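Local coordinates for protein xylulose kinase (PDB 2ITM) that catalyses the ATP-dependent phosphorylation of D-xylulose to D-xylulose 5-phosphate, and less efficiently that of 1-deoxy-D-xylulose, at residues Q50-D53 / R54-A58; D44-Q47 / W48-A51; P214-A217 / K218-M222; D154-R157 / L158-G162; A428-L431 / A432-A435. One frame throughout, in Å; residues are numbered along the deposited sequence.

Interaction 1 (Q50-D53 / R54-A58); sequences QATD and RAMKA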
loop_
_atom_site.group_PDB
_atom_site.type_symbol
_atom_site.label_atom_id
_atom_site.label_comp_id
_atom_site.label_asym_id
_atom_site.label_seq_id
_atom_site.Cartn_x
_atom_site.Cartn_y
_atom_site.Cartn_z
ATOM N N GLN A 50 36.433 -17.939 18.175
ATOM C CA GLN A 50 37.138 -18.246 16.948
ATOM C C GLN A 50 37.164 -17.043 16.018
ATOM O O GLN A 50 38.168 -16.768 15.386
ATOM C CB GLN A 50 36.546 -19.473 16.249
ATOM C CG GLN A 50 36.619 -20.765 17.063
ATOM C CD GLN A 50 38.028 -21.140 17.464
ATOM O OE1 GLN A 50 38.234 -21.808 18.468
ATOM N NE2 GLN A 50 38.997 -20.712 16.683
ATOM N N ALA A 51 36.060 -16.322 15.952
ATOM C CA ALA A 51 36.008 -15.121 15.150
ATOM C C ALA A 51 36.952 -14.052 15.649
ATOM O O ALA A 51 37.625 -13.410 14.860
ATOM C CB ALA A 51 34.611 -14.588 15.059
ATOM N N THR A 52 36.994 -13.849 16.959
ATOM C CA THR A 52 37.846 -12.835 17.551
ATOM C C THR A 52 39.320 -13.185 17.382
ATOM O O THR A 52 40.133 -12.324 17.092
ATOM C CB THR A 52 37.534 -12.645 19.041
ATOM O OG1 THR A 52 36.176 -12.251 19.220
ATOM C CG2 THR A 52 38.319 -11.483 19.595
ATOM N N ASP A 53 39.651 -14.454 17.576
ATOM C CA ASP A 53 41.004 -14.944 17.358
ATOM C C ASP A 53 41.505 -14.683 15.941
ATOM O O ASP A 53 42.508 -14.040 15.742
ATOM C CB ASP A 53 41.079 -16.434 17.680
ATOM C CG ASP A 53 42.504 -16.949 17.781
ATOM O OD1 ASP A 53 42.763 -18.026 17.239
ATOM O OD2 ASP A 53 43.410 -16.359 18.389
ATOM N N ARG A 54 40.776 -15.194 14.970
ATOM C CA ARG A 54 40.978 -14.888 13.568
ATOM C C ARG A 54 41.261 -13.422 13.298
ATOM O O ARG A 54 42.250 -13.074 12.680
ATOM C CB ARG A 54 39.743 -15.317 12.792
ATOM C CG ARG A 54 39.940 -15.471 11.319
ATOM C CD ARG A 54 38.902 -16.364 10.662
ATOM N NE ARG A 54 38.668 -16.033 9.257
ATOM C CZ ARG A 54 37.864 -16.715 8.455
ATOM N NH1 ARG A 54 37.212 -17.771 8.914
ATOM N NH2 ARG A 54 37.707 -16.348 7.194
ATOM N N ALA A 55 40.362 -12.570 13.759
ATOM C CA ALA A 55 40.446 -11.147 13.513
ATOM C C ALA A 55 41.717 -10.523 14.069
ATOM O O ALA A 55 42.337 -9.699 13.435
ATOM C CB ALA A 55 39.234 -10.456 14.063
ATOM N N MET A 56 42.077 -10.916 15.277
ATOM C CA MET A 56 43.220 -10.345 15.950
ATOM C C MET A 56 44.499 -10.841 15.297
ATOM O O MET A 56 45.496 -10.148 15.258
ATOM C CB MET A 56 43.211 -10.721 17.425
ATOM C CG MET A 56 42.152 -10.018 18.256
ATOM S SD MET A 56 42.411 -8.263 18.376
ATOM C CE MET A 56 43.820 -8.297 19.427
ATOM N N LYS A 57 44.457 -12.061 14.800
ATOM C CA LYS A 57 45.570 -12.613 14.062
ATOM C C LYS A 57 45.748 -11.907 12.730
ATOM O O LYS A 57 46.851 -11.578 12.343
ATOM C CB LYS A 57 45.409 -14.121 13.887
ATOM C CG LYS A 57 45.934 -14.908 15.063
ATOM C CD LYS A 57 45.413 -16.327 15.125
ATOM C CE LYS A 57 45.952 -17.021 16.348
ATOM N NZ LYS A 57 45.496 -18.403 16.465
ATOM N N ALA A 58 44.645 -11.661 12.042
ATOM C CA ALA A 58 44.697 -10.906 10.812
ATOM C C ALA A 58 45.189 -9.480 11.031
ATOM O O ALA A 58 45.976 -8.961 10.251
ATOM C CB ALA A 58 43.371 -10.918 10.134
HETATM O O HOH W 1 44.386 -18.492 19.706
#

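Interaction 2 (D44-Q47 / W48-A51); sequences DPEQ and WWQA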
loop_
_atom_site.group_PDB
_atom_site.type_symbol
_atom_site.label_atom_id
_atom_site.label_comp_id
_atom_site.label_asym_id
_atom_site.label_seq_id
_atom_site.Cartn_x
_atom_site.Cartn_y
_atom_site.Cartn_z
ATOM N N ASP A 44 26.617 -19.719 19.033
ATOM C CA ASP A 44 27.539 -20.548 19.811
ATOM C C ASP A 44 28.731 -19.714 20.277
ATOM O O ASP A 44 29.486 -19.186 19.480
ATOM C CB ASP A 44 27.974 -21.749 18.971
ATOM C CG ASP A 44 29.211 -22.435 19.503
ATOM O OD1 ASP A 44 29.822 -23.196 18.737
ATOM O OD2 ASP A 44 29.646 -22.297 20.654
ATOM N N PRO A 45 28.879 -19.597 21.586
ATOM C CA PRO A 45 29.846 -18.661 22.144
ATOM C C PRO A 45 31.244 -19.006 21.669
ATOM O O PRO A 45 32.105 -18.146 21.603
ATOM C CB PRO A 45 29.699 -18.864 23.655
ATOM C CG PRO A 45 28.356 -19.372 23.843
ATOM C CD PRO A 45 28.046 -20.205 22.631
ATOM N N GLU A 46 31.456 -20.257 21.299
ATOM C CA GLU A 46 32.709 -20.644 20.693
ATOM C C GLU A 46 32.984 -19.943 19.363
ATOM O O GLU A 46 34.113 -19.608 19.065
ATOM C CB GLU A 46 32.817 -22.158 20.556
ATOM C CG GLU A 46 34.148 -22.644 20.023
ATOM C CD GLU A 46 35.291 -22.421 20.985
ATOM O OE1 GLU A 46 35.079 -22.522 22.201
ATOM O OE2 GLU A 46 36.402 -22.150 20.517
ATOM N N GLN A 47 31.944 -19.716 18.579
ATOM C CA GLN A 47 32.072 -18.940 17.366
ATOM C C GLN A 47 32.501 -17.497 17.611
ATOM O O GLN A 47 33.179 -16.918 16.780
ATOM C CB GLN A 47 30.793 -18.991 16.533
ATOM C CG GLN A 47 30.960 -18.455 15.102
ATOM C CD GLN A 47 29.629 -18.060 14.412
ATOM O OE1 GLN A 47 28.590 -17.976 15.066
ATOM N NE2 GLN A 47 29.680 -17.823 13.105
ATOM N N TRP A 48 32.109 -16.922 18.745
ATOM C CA TRP A 48 32.598 -15.605 19.140
ATOM C C TRP A 48 34.109 -15.624 19.288
ATOM O O TRP A 48 34.799 -14.731 18.838
ATOM C CB TRP A 48 31.970 -15.138 20.448
ATOM C CG TRP A 48 30.493 -14.977 20.419
ATOM C CD1 TRP A 48 29.714 -14.758 19.337
ATOM C CD2 TRP A 48 29.611 -15.012 21.557
ATOM N NE1 TRP A 48 28.385 -14.649 19.701
ATOM C CE2 TRP A 48 28.306 -14.803 21.079
ATOM C CE3 TRP A 48 29.794 -15.197 22.927
ATOM C CZ2 TRP A 48 27.193 -14.792 21.902
ATOM C CZ3 TRP A 48 28.708 -15.188 23.745
ATOM C CH2 TRP A 48 27.426 -14.989 23.244
ATOM N N TRP A 49 34.618 -16.662 19.928
ATOM C CA TRP A 49 36.028 -16.702 20.209
ATOM C C TRP A 49 36.810 -16.921 18.933
ATOM O O TRP A 49 37.736 -16.186 18.648
ATOM C CB TRP A 49 36.377 -17.771 21.228
ATOM C CG TRP A 49 37.839 -18.020 21.277
ATOM C CD1 TRP A 49 38.504 -19.068 20.740
ATOM C CD2 TRP A 49 38.829 -17.185 21.866
ATOM N NE1 TRP A 49 39.846 -18.951 20.973
ATOM C CE2 TRP A 49 40.071 -17.796 21.663
ATOM C CE3 TRP A 49 38.794 -15.972 22.549
ATOM C CZ2 TRP A 49 41.249 -17.246 22.115
ATOM C CZ3 TRP A 49 39.940 -15.450 22.997
ATOM C CH2 TRP A 49 41.154 -16.082 22.788
ATOM N N GLN A 50 36.433 -17.939 18.175
ATOM C CA GLN A 50 37.138 -18.246 16.948
ATOM C C GLN A 50 37.164 -17.043 16.018
ATOM O O GLN A 50 38.168 -16.768 15.386
ATOM C CB GLN A 50 36.546 -19.473 16.249
ATOM C CG GLN A 50 36.619 -20.765 17.063
ATOM C CD GLN A 50 38.028 -21.140 17.464
ATOM O OE1 GLN A 50 38.234 -21.808 18.468
ATOM N NE2 GLN A 50 38.997 -20.712 16.683
ATOM N N ALA A 51 36.060 -16.322 15.952
ATOM C CA ALA A 51 36.008 -15.121 15.150
ATOM C C ALA A 51 36.952 -14.052 15.649
ATOM O O ALA A 51 37.625 -13.410 14.860
ATOM C CB ALA A 51 34.611 -14.588 15.059
#

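Interaction 3 (P214-A217 / K218-M222); sequences PEVA and KAWGM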
loop_
_atom_site.group_PDB
_atom_site.type_symbol
_atom_site.label_atom_id
_atom_site.label_comp_id
_atom_site.label_asym_id
_atom_site.label_seq_id
_atom_site.Cartn_x
_atom_site.Cartn_y
_atom_site.Cartn_z
ATOM N N PRO A 214 48.734 -15.152 29.292
ATOM C CA PRO A 214 49.959 -15.492 28.545
ATOM C C PRO A 214 49.729 -16.250 27.253
ATOM O O PRO A 214 50.240 -15.855 26.227
ATOM C CB PRO A 214 50.703 -16.346 29.558
ATOM C CG PRO A 214 50.281 -15.830 30.840
ATOM C CD PRO A 214 48.829 -15.570 30.697
ATOM N N GLU A 215 48.968 -17.330 27.302
ATOM C CA GLU A 215 48.723 -18.104 26.101
ATOM C C GLU A 215 48.031 -17.262 25.042
ATOM O O GLU A 215 48.361 -17.335 23.879
ATOM C CB GLU A 215 47.908 -19.354 26.417
ATOM C CG GLU A 215 48.567 -20.309 27.398
ATOM C CD GLU A 215 48.392 -19.889 28.848
ATOM O OE1 GLU A 215 47.525 -19.056 29.120
ATOM O OE2 GLU A 215 49.157 -20.388 29.713
ATOM N N VAL A 216 47.060 -16.464 25.471
ATOM C CA VAL A 216 46.339 -15.564 24.582
ATOM C C VAL A 216 47.221 -14.428 24.048
ATOM O O VAL A 216 47.259 -14.181 22.858
ATOM C CB VAL A 216 45.063 -15.005 25.254
ATOM C CG1 VAL A 216 44.380 -14.019 24.365
ATOM C CG2 VAL A 216 44.112 -16.118 25.623
ATOM N N ALA A 217 47.922 -13.752 24.944
ATOM C CA ALA A 217 48.851 -12.707 24.561
ATOM C C ALA A 217 49.823 -13.206 23.503
ATOM O O ALA A 217 49.964 -12.610 22.453
ATOM C CB ALA A 217 49.592 -12.207 25.755
ATOM N N LYS A 218 50.469 -14.328 23.787
ATOM C CA LYS A 218 51.398 -14.935 22.851
ATOM C C LYS A 218 50.803 -15.249 21.484
ATOM O O LYS A 218 51.371 -14.903 20.461
ATOM C CB LYS A 218 52.074 -16.162 23.459
ATOM C CG LYS A 218 53.183 -16.728 22.591
ATOM C CD LYS A 218 53.223 -18.235 22.655
ATOM C CE LYS A 218 54.330 -18.797 21.800
ATOM N NZ LYS A 218 55.564 -19.017 22.607
ATOM N N ALA A 219 49.655 -15.900 21.476
ATOM C CA ALA A 219 48.978 -16.215 20.241
ATOM C C ALA A 219 48.708 -14.993 19.379
ATOM O O ALA A 219 48.636 -15.104 18.170
ATOM C CB ALA A 219 47.717 -16.960 20.509
ATOM N N TRP A 220 48.559 -13.835 20.016
ATOM C CA TRP A 220 48.116 -12.622 19.340
ATOM C C TRP A 220 49.275 -11.663 19.091
ATOM O O TRP A 220 49.108 -10.609 18.512
ATOM C CB TRP A 220 47.019 -11.922 20.148
ATOM C CG TRP A 220 45.655 -12.560 20.072
ATOM C CD1 TRP A 220 45.273 -13.597 19.291
ATOM C CD2 TRP A 220 44.500 -12.183 20.817
ATOM N NE1 TRP A 220 43.952 -13.893 19.496
ATOM C CE2 TRP A 220 43.455 -13.037 20.436
ATOM C CE3 TRP A 220 44.237 -11.204 21.774
ATOM C CZ2 TRP A 220 42.183 -12.939 20.972
ATOM C CZ3 TRP A 220 42.984 -11.115 22.294
ATOM C CH2 TRP A 220 41.972 -11.969 21.897
ATOM N N GLY A 221 50.457 -12.054 19.539
ATOM C CA GLY A 221 51.653 -11.263 19.348
ATOM C C GLY A 221 51.631 -9.995 20.165
ATOM O O GLY A 221 51.949 -8.926 19.671
ATOM N N MET A 222 51.232 -10.121 21.419
ATOM C CA MET A 222 51.231 -8.981 22.301
ATOM C C MET A 222 51.641 -9.299 23.726
ATOM O O MET A 222 51.744 -10.452 24.103
ATOM C CB MET A 222 49.906 -8.212 22.227
ATOM C CG MET A 222 48.660 -9.001 22.529
ATOM S SD MET A 222 47.194 -8.392 21.677
ATOM C CE MET A 222 47.002 -6.847 22.535
#

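Interaction 4 (D154-R157 / L158-G162); sequences DYLR and LRMTG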
loop_
_atom_site.group_PDB
_atom_site.type_symbol
_atom_site.label_atom_id
_atom_site.label_comp_id
_atom_site.label_asym_id
_atom_site.label_seq_id
_atom_site.Cartn_x
_atom_site.Cartn_y
_atom_site.Cartn_z
ATOM N N ASP A 154 31.494 -10.300 27.726
ATOM C CA ASP A 154 32.049 -10.741 28.980
ATOM C C ASP A 154 32.480 -12.204 28.940
ATOM O O ASP A 154 33.426 -12.584 29.605
ATOM C CB ASP A 154 31.088 -10.465 30.127
ATOM C CG ASP A 154 30.761 -8.993 30.269
ATOM O OD1 ASP A 154 31.618 -8.161 29.955
ATOM O OD2 ASP A 154 29.675 -8.586 30.670
ATOM N N TYR A 155 31.806 -13.014 28.138
ATOM C CA TYR A 155 32.290 -14.362 27.895
ATOM C C TYR A 155 33.627 -14.291 27.184
ATOM O O TYR A 155 34.552 -14.998 27.520
ATOM C CB TYR A 155 31.313 -15.198 27.073
ATOM C CG TYR A 155 31.919 -16.499 26.602
ATOM C CD1 TYR A 155 32.012 -17.581 27.444
ATOM C CD2 TYR A 155 32.422 -16.627 25.325
ATOM C CE1 TYR A 155 32.567 -18.762 27.016
ATOM C CE2 TYR A 155 32.978 -17.793 24.890
ATOM C CZ TYR A 155 33.057 -18.860 25.737
ATOM O OH TYR A 155 33.626 -20.023 25.307
ATOM N N LEU A 156 33.699 -13.392 26.218
ATOM C CA LEU A 156 34.935 -13.041 25.557
ATOM C C LEU A 156 36.060 -12.662 26.512
ATOM O O LEU A 156 37.163 -13.164 26.394
ATOM C CB LEU A 156 34.688 -11.938 24.540
ATOM C CG LEU A 156 35.542 -11.947 23.298
ATOM C CD1 LEU A 156 35.725 -13.345 22.760
ATOM C CD2 LEU A 156 34.918 -11.059 22.255
ATOM N N ARG A 157 35.768 -11.777 27.458
ATOM C CA ARG A 157 36.721 -11.429 28.488
ATOM C C ARG A 157 37.270 -12.642 29.230
ATOM O O ARG A 157 38.463 -12.789 29.365
ATOM C CB ARG A 157 36.129 -10.410 29.460
ATOM C CG ARG A 157 37.044 -10.031 30.597
ATOM C CD ARG A 157 36.345 -9.473 31.819
ATOM N NE ARG A 157 35.190 -8.682 31.443
ATOM C CZ ARG A 157 35.260 -7.511 30.851
ATOM N NH1 ARG A 157 36.435 -6.969 30.590
ATOM N NH2 ARG A 157 34.158 -6.876 30.528
ATOM N N LEU A 158 36.382 -13.502 29.708
ATOM C CA LEU A 158 36.768 -14.719 30.412
ATOM C C LEU A 158 37.710 -15.596 29.593
ATOM O O LEU A 158 38.723 -16.052 30.082
ATOM C CB LEU A 158 35.535 -15.501 30.837
ATOM C CG LEU A 158 35.773 -16.896 31.400
ATOM C CD1 LEU A 158 36.239 -16.809 32.813
ATOM C CD2 LEU A 158 34.539 -17.758 31.285
ATOM N N ARG A 159 37.391 -15.786 28.323
ATOM C CA ARG A 159 38.280 -16.477 27.401
ATOM C C ARG A 159 39.640 -15.799 27.202
ATOM O O ARG A 159 40.637 -16.467 26.993
ATOM C CB ARG A 159 37.588 -16.724 26.067
ATOM C CG ARG A 159 36.634 -17.904 26.070
ATOM C CD ARG A 159 37.300 -19.249 26.276
ATOM N NE ARG A 159 36.913 -20.233 25.263
ATOM C CZ ARG A 159 37.590 -20.473 24.165
ATOM N NH1 ARG A 159 38.698 -19.811 23.913
ATOM N NH2 ARG A 159 37.157 -21.365 23.303
ATOM N N MET A 160 39.665 -14.474 27.292
ATOM C CA MET A 160 40.874 -13.709 27.133
ATOM C C MET A 160 41.691 -13.533 28.417
ATOM O O MET A 160 42.898 -13.396 28.359
ATOM C CB MET A 160 40.566 -12.342 26.537
ATOM C CG MET A 160 40.230 -12.333 25.072
ATOM S SD MET A 160 40.143 -10.664 24.426
ATOM C CE MET A 160 38.852 -10.005 25.417
ATOM N N THR A 161 41.021 -13.532 29.563
ATOM C CA THR A 161 41.639 -13.169 30.831
ATOM C C THR A 161 41.519 -14.178 31.940
ATOM O O THR A 161 42.247 -14.122 32.910
ATOM C CB THR A 161 41.118 -11.830 31.347
ATOM O OG1 THR A 161 39.738 -11.939 31.694
ATOM C CG2 THR A 161 41.171 -10.792 30.279
ATOM N N GLY A 162 40.565 -15.086 31.805
ATOM C CA GLY A 162 40.179 -15.966 32.889
ATOM C C GLY A 162 39.419 -15.332 34.039
ATOM O O GLY A 162 39.236 -15.962 35.065
#

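Interaction 5 (A428-L431 / A432-A435); sequences AARL and AQIA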
loop_
_atom_site.group_PDB
_atom_site.type_symbol
_atom_site.label_atom_id
_atom_site.label_comp_id
_atom_site.label_asym_id
_atom_site.label_seq_id
_atom_site.Cartn_x
_atom_site.Cartn_y
_atom_site.Cartn_z
ATOM N N ALA A 428 35.446 1.280 22.839
ATOM C CA ALA A 428 36.229 0.266 23.514
ATOM C C ALA A 428 37.703 0.649 23.661
ATOM O O ALA A 428 38.266 0.568 24.733
ATOM C CB ALA A 428 36.084 -1.066 22.817
ATOM N N ALA A 429 38.317 1.067 22.568
ATOM C CA ALA A 429 39.703 1.481 22.608
ATOM C C ALA A 429 39.870 2.730 23.457
ATOM O O ALA A 429 40.811 2.839 24.213
ATOM C CB ALA A 429 40.225 1.703 21.225
ATOM N N ARG A 430 38.931 3.656 23.329
ATOM C CA ARG A 430 38.957 4.892 24.097
ATOM C C ARG A 430 39.006 4.562 25.582
ATOM O O ARG A 430 39.721 5.184 26.345
ATOM C CB ARG A 430 37.727 5.745 23.789
ATOM C CG ARG A 430 37.865 6.780 22.663
ATOM C CD ARG A 430 39.292 7.182 22.412
ATOM N NE ARG A 430 39.515 7.646 21.036
ATOM C CZ ARG A 430 38.802 8.575 20.441
ATOM N NH1 ARG A 430 37.798 9.134 21.084
ATOM N NH2 ARG A 430 39.084 8.937 19.205
ATOM N N LEU A 431 38.247 3.556 25.970
ATOM C CA LEU A 431 38.215 3.138 27.345
ATOM C C LEU A 431 39.558 2.602 27.809
ATOM O O LEU A 431 39.993 2.893 28.898
ATOM C CB LEU A 431 37.077 2.156 27.585
ATOM C CG LEU A 431 35.677 2.765 27.596
ATOM C CD1 LEU A 431 34.636 1.708 27.455
ATOM C CD2 LEU A 431 35.448 3.560 28.867
ATOM N N ALA A 432 40.216 1.833 26.962
ATOM C CA ALA A 432 41.542 1.327 27.258
ATOM C C ALA A 432 42.577 2.446 27.401
ATOM O O ALA A 432 43.403 2.417 28.292
ATOM C CB ALA A 432 41.966 0.339 26.218
ATOM N N GLN A 433 42.515 3.415 26.502
ATOM C CA GLN A 433 43.241 4.643 26.637
ATOM C C GLN A 433 43.129 5.292 27.994
ATOM O O GLN A 433 44.118 5.667 28.580
ATOM C CB GLN A 433 42.774 5.634 25.593
ATOM C CG GLN A 433 43.546 5.588 24.331
ATOM C CD GLN A 433 43.436 6.867 23.564
ATOM O OE1 GLN A 433 42.389 7.174 23.021
ATOM N NE2 GLN A 433 44.515 7.615 23.521
ATOM N N ILE A 434 41.916 5.451 28.460
ATOM C CA ILE A 434 41.648 6.045 29.748
ATOM C C ILE A 434 42.401 5.298 30.834
ATOM O O ILE A 434 43.156 5.865 31.580
ATOM C CB ILE A 434 40.138 6.042 30.037
ATOM C CG1 ILE A 434 39.395 6.932 29.049
ATOM C CG2 ILE A 434 39.862 6.503 31.444
ATOM C CD1 ILE A 434 37.966 7.141 29.397
ATOM N N ALA A 435 42.193 3.996 30.897
ATOM C CA ALA A 435 42.822 3.172 31.905
ATOM C C ALA A 435 44.333 3.236 31.805
ATOM O O ALA A 435 45.019 3.242 32.813
ATOM C CB ALA A 435 42.350 1.749 31.779
#

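Interaction 1 (Q50-D53 / R54-A58)
Asp53 and Lys57 form an i to i+4 salt bridge on helix 45-62, in the actin-like N-terminal domain of this FGGY kinase. Charge pairing comes first. Lys57 NZ lies 2.9 Å from Asp53 OD1, which it meets on the syn side, 24° out of the carboxylate plane. The lysine chain runs extended beyond CG, and its CE passes 3.3 Å from Asp53 OD2. With Asp53 CG anti to the backbone N (chi1 -167°), the carboxylate leans along the helix toward the lysine one turn on. OD2 also accepts from Trp220 NE1 of helix 214-220, so this carboxylate joins two helices as well as two turns. With an alanine here, the Lys57 ammonium and the Trp220 indole N-H are likely to lose this shared acceptor, weakening the tie between the helices. Backbone bonds form the second group: the amides of Arg54, Ala55, Met56 and Lys57 donate to the carbonyls four residues earlier, and Lys57 N to Asp53 O measures 2.9 Å at an N-H...O angle of 157°. Apolar contact is the third. Ala51, Thr52, Ala55 and Met56 face strand 11-17, and within the helix Met56 CG sits 4.3 Å from Thr52 CG2. Arg54 instead reaches Glu29 on strand 23-30 through a salt bridge. On the polar side a water donates to Asp53 OD2 at 2.7 Å and accepts only weakly from Lys57 NZ.

Interaction 2 (D44-Q47 / W48-A51)
Trp48 lies across Pro45 in the first turn of helix 45-62, and the indole can be followed outward atom by atom. Its CB stands 3.2 Å from Pro45 O. CG is beside the backbone N (chi1 -62°), which turns the indole back over the proline. CD2 then passes Pro45 CA, and CE3 comes 3.7 Å from Pro45 CB; CZ3 meets that same CB at a similar range. Pro45 CA rests over one ring face, 3.9 Å from the centroid of the six-membered ring and 26° off its normal, a CH-pi contact.

The start of the helix is fixed by Asp44 at the N-cap, whose OD2 accepts from Glu46 N at 2.8 Å, from above the carboxylate plane. Glu46 bends at chi2, and its OE2 approaches Trp49 CD1 to 3.7 Å, while OE1 makes a salt bridge with Arg159. Farther along, Gln50 N donates to Glu46 O at 3.0 Å in an almost straight bond (178°), and Ala51 N to Gln47 O.

Trp48 and Pro45 pack on Tyr155 of helix 152-161 and on Thr81 of strand 81-83. Shortening Trp48 to an alanine is likely to bare Pro45 and open a gap toward Tyr155. Trp49 meets Met160 and makes a cation-pi contact with Arg159 of that same helix, whereas Gln47 and Ala51 turn to Leu31 in the loop after strand 23-30.

Interaction 3 (P214-A217 / K218-M222)
Val216 carries CG1 anti to its own amide nitrogen (chi1 176°), and Trp220 has CG beside its backbone N (chi1 -76°); these torsions set the two side chains side by side, pointing the same way, with CG1 over the indole, at the end of helix 214-220, which closes in a Schellman motif. CG1 stands over one face, 3.8 Å from the centroid of the six-membered ring and only 9° off its normal, a CH-pi contact placed almost squarely over that ring. Trp220 NE1 is satisfied by Asp53. Val216 also touches Trp49, and Trp220 touches Met56, both on helix 45-62.

The backbone reveals how the helix stops. Lys218 N and Ala219 N still donate to the carbonyls of Pro214 and Glu215 in the ordinary i+4 pattern. Gly221 then takes a positive phi, a conformation that glycine adopts readily, and the chain turns away. Met222 follows in an extended conformation, its side chain packing on Met56, Val68 and Leu212. Two bonds define the motif: Gly221 N to Lys218 O at 3.1 Å, and the nearly straight Met222 N to Ala217 O at 3.0 Å. Ala217 O also accepts from Trp220 N at 3.1 Å, on the face of its carbonyl plane opposite to Met222 N.

Interaction 4 (D154-R157 / L158-G162)
The Tyr155 ring and the Arg159 guanidinium, one turn apart on helix 152-161 in the N-terminal, actin-like domain of this FGGY kinase, lie side by side with their planes 67° apart. Arg159 CG meets the ring off-centre in a CH-pi contact, 4.2 Å from the centroid. Bends at chi2 (-65°) and chi3 carry the arginine along the ring to the phenol oxygen, where NE donates a weak bond to Tyr155 OH at 3.3 Å. Its firmer partners, Glu46 and Trp49, lie on helix 45-62.

On another side of the helix, Arg157 NH2 forms a salt bridge with Asp154 OD1 at 2.9 Å, reaching its anti side, while Asp154 OD2 is hydrogen-bonded to Ser166 OG. Further bonds from this guanidinium go to the carbonyls of Ala165, Val228 and Ala229, so a buried charged group is well supplied with acceptors and joins the helix to strands 165-167 and 226-232. Leu156 and Met160 face strand 2-7.

The helix ends at Thr161, and Gly162 follows with positive phi. Thr161 folds back on Arg157 O: its N donates from 2.7 Å, nearly in line with the C=O bond, and its OG1 donates from 2.8 Å, 59° out of the carbonyl plane.

Interaction 5 (A428-L431 / A432-A435)
Helix 424-436 of the actin-like fold carries this contact, an alanine-rich stretch with one arginine and one glutamine in the C-terminal FGGY region of the chain, packed against strands 11-17 and 226-232 of the N-terminal domain. Arg430 and Gln433, three residues apart, touch along the helix. Their side chains lie side by side and point the same way, with guanidinium and amide planes 64° apart. Gln433 OE1 comes 3.2 Å from Arg430 CD and 3.5 Å from Arg430 NE, approaching the guanidinium obliquely, so the amide oxygen runs alongside the arginine shaft. A sharp bend at chi2 (-23°) shapes that shaft, while Gln433 is extended beyond CG. Both side chains pack on Leu17 at the end of strand 11-17, and Arg430 also covers Leu446 and Pro447.

Another face of the helix is apolar. Leu431 CD2 and Ile434 CD1 approach to 4.4 Å, a loose contact; Leu431 also touches Val228 of strand 226-232, and Ile434 touches Leu442 and Leu446. Of the alanines, Ala429 touches Leu17 and Ala435 touches Val228. The side chain of Ala428 is about 6 Å from that of Asp6, a residue probably important for activity, and about 9 Å from that of Asp233, the probable proton acceptor, which is consistent with this end of the helix lying near the catalytic region.

Regular i+4 bonds hold the backbone: Ala432 N to Ala428 O, Ile434 N to Arg430 O, Ala435 N to Leu431 O, and, straightest of the four, Gln433 N to Ala429 O at 2.9 Å with an N-H...O angle of 174°.

In the fold
Along the chain the order is interaction 2, 1, 4, 3, then 5. Interactions 2 and 1 follow one another on helix 45-62, their centres 10 Å apart and Gln50 and Ala51 common to both. Helices 152-161 and 214-220 pack against that helix and against each other: Trp220 CH2 lies 3.4 Å from Met160 SD, and Trp49 CH2 3.8 Å from Trp220 CZ2. Interactions 1 to 4 therefore form one three-helix layer of the N-terminal domain. Interaction 5, in the C-terminal FGGY region, touches none of them; its centre is about 17 Å from that of interaction 4. The strands under its helix belong to the mixed sheet of the N-terminal domain, so a helix from the C-terminal region helps cover that sheet.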